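Local atomic coordinates of intergenic-region protein (PDB entry 2WJ9), a protein that belongs to the ArdB antirestriction family and probably inhibits restriction enzymes of the host, so shielding incoming DNA from cleavage. Residues L163-Y166 / A167-H170. Residues are numbered along the deposited sequence; the frame is centred on the assembly and turned at random.
Sequences LRDY and ALQH
The backbone N of A167 donates to the carbonyl O of L163 (2.9 Å) and that of L168 to the O of R164 (2.9 Å), two regular alpha-helical bonds at the C-terminal part of helix 154-168, while Q169 N is shared between a weak bond to D165 O and one to Y166 O. H170 N turns back to A167 O (3.1 Å), and H170, with psi 144°, is extended and leads the chain away.

L168 leans back over the preceding turn, its CG resting 3.3 Å from R164 O. Its CD1 reaches the aliphatic part of R164 at CG (4.2 Å) and lies equally far from D165 OD1. R164 runs extended from CG to NE, which carries its guanidinium beyond this turn to the second subunit, where NE bonds to T41 O and NH1 forms a salt bridge with D165 of the second subunit; D165 OD2 makes the reciprocal bridge to R164 of that subunit, so the pair occurs twice across the interface.

Y166 and H170, one turn apart, both have CG anti to the backbone N (chi1 -175° and -162°), and their rings approach each other, Y166 CE2 lying 4.3 Å from H170 CD2, at the edge of the imidazole and near its plane. Both converge on E133: H170 NE2 bonds to OE1, Y166 OH weakly to OE2. H170 ND1 accepts from E172 N, which fixes the ring's rotation from its other nitrogen.

The amide of Q169 bonds to Q44 O and L46 N of the loop before strand 48-50. L163, Y166 and H170 pack on helix 132-151, the first two also on L98 of strand 93-98, while A167, L168 and H170 touch helix 173-180.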
loop_
_atom_site.group_PDB
_atom_site.type_symbol
_atom_site.label_atom_id
_atom_site.label_comp_id
_atom_site.label_asym_id
_atom_site.label_seq_id
_atom_site.Cartn_x
_atom_site.Cartn_y
_atom_site.Cartn_z
ATOM N N LEU B 163 -1.218 -2.284 -6.362
ATOM C CA LEU B 163 -0.834 -3.375 -7.276
ATOM C C LEU B 163 -0.035 -4.480 -6.570
ATOM O O LEU B 163 -0.213 -5.669 -6.872
ATOM C CB LEU B 163 -0.059 -2.829 -8.481
ATOM C CG LEU B 163 0.308 -3.833 -9.585
ATOM C CD1 LEU B 163 -0.942 -4.455 -10.215
ATOM C CD2 LEU B 163 1.193 -3.149 -10.643
ATOM N N ARG B 164 0.850 -4.096 -5.648
ATOM C CA ARG B 164 1.591 -5.059 -4.834
ATOM C C ARG B 164 0.643 -6.016 -4.106
ATOM O O ARG B 164 0.890 -7.211 -4.065
ATOM C CB ARG B 164 2.529 -4.341 -3.842
ATOM C CG ARG B 164 3.298 -5.234 -2.852
ATOM C CD ARG B 164 4.227 -4.342 -2.006
ATOM N NE ARG B 164 4.914 -4.995 -0.890
ATOM C CZ ARG B 164 4.588 -4.898 0.401
ATOM N NH1 ARG B 164 3.533 -4.195 0.802
ATOM N NH2 ARG B 164 5.331 -5.519 1.308
ATOM N N ASP B 165 -0.456 -5.496 -3.549
ATOM C CA ASP B 165 -1.445 -6.363 -2.879
ATOM C C ASP B 165 -2.081 -7.384 -3.834
ATOM O O ASP B 165 -2.261 -8.542 -3.470
ATOM C CB ASP B 165 -2.561 -5.539 -2.222
ATOM C CG ASP B 165 -2.184 -5.000 -0.855
ATOM O OD1 ASP B 165 -1.039 -5.211 -0.386
ATOM O OD2 ASP B 165 -3.066 -4.365 -0.229
ATOM N N TYR B 166 -2.417 -6.948 -5.043
ATOM C CA TYR B 166 -2.918 -7.853 -6.085
ATOM C C TYR B 166 -1.887 -8.945 -6.423
ATOM O O TYR B 166 -2.253 -10.126 -6.583
ATOM C CB TYR B 166 -3.300 -7.058 -7.337
ATOM C CG TYR B 166 -3.942 -7.877 -8.434
ATOM C CD1 TYR B 166 -5.170 -8.502 -8.242
ATOM C CD2 TYR B 166 -3.337 -8.008 -9.681
ATOM C CE1 TYR B 166 -5.765 -9.242 -9.249
ATOM C CE2 TYR B 166 -3.924 -8.749 -10.687
ATOM C CZ TYR B 166 -5.141 -9.363 -10.471
ATOM O OH TYR B 166 -5.740 -10.106 -11.472
ATOM N N ALA B 167 -0.608 -8.553 -6.504
ATOM C CA ALA B 167 0.494 -9.499 -6.749
ATOM C C ALA B 167 0.627 -10.507 -5.608
ATOM O O ALA B 167 0.872 -11.695 -5.845
ATOM C CB ALA B 167 1.812 -8.755 -6.944
ATOM N N LEU B 168 0.447 -10.032 -4.371
ATOM C CA LEU B 168 0.558 -10.898 -3.199
ATOM C C LEU B 168 -0.544 -11.957 -3.151
ATOM O O LEU B 168 -0.364 -12.987 -2.513
ATOM C CB LEU B 168 0.583 -10.073 -1.900
ATOM C CG LEU B 168 1.894 -9.307 -1.655
ATOM C CD1 LEU B 168 1.751 -8.293 -0.505
ATOM C CD2 LEU B 168 3.042 -10.265 -1.378
ATOM N N GLN B 169 -1.671 -11.702 -3.818
ATOM C CA GLN B 169 -2.783 -12.658 -3.880
ATOM C C GLN B 169 -2.765 -13.528 -5.146
ATOM O O GLN B 169 -3.584 -14.437 -5.282
ATOM C CB GLN B 169 -4.129 -11.924 -3.807
ATOM C CG GLN B 169 -4.386 -11.193 -2.480
ATOM C CD GLN B 169 -5.777 -10.589 -2.376
ATOM O OE1 GLN B 169 -6.607 -10.708 -3.285
ATOM N NE2 GLN B 169 -6.047 -9.947 -1.241
ATOM N N HIS B 170 -1.839 -13.240 -6.061
ATOM C CA HIS B 170 -1.823 -13.842 -7.411
ATOM C C HIS B 170 -1.280 -15.273 -7.379
ATOM O O HIS B 170 -0.376 -15.562 -6.601
ATOM C CB HIS B 170 -0.958 -12.976 -8.338
ATOM C CG HIS B 170 -1.195 -13.213 -9.800
ATOM N ND1 HIS B 170 -0.557 -14.210 -10.507
ATOM C CD2 HIS B 170 -1.972 -12.556 -10.696
ATOM C CE1 HIS B 170 -0.952 -14.177 -11.768
ATOM N NE2 HIS B 170 -1.816 -13.187 -11.909
#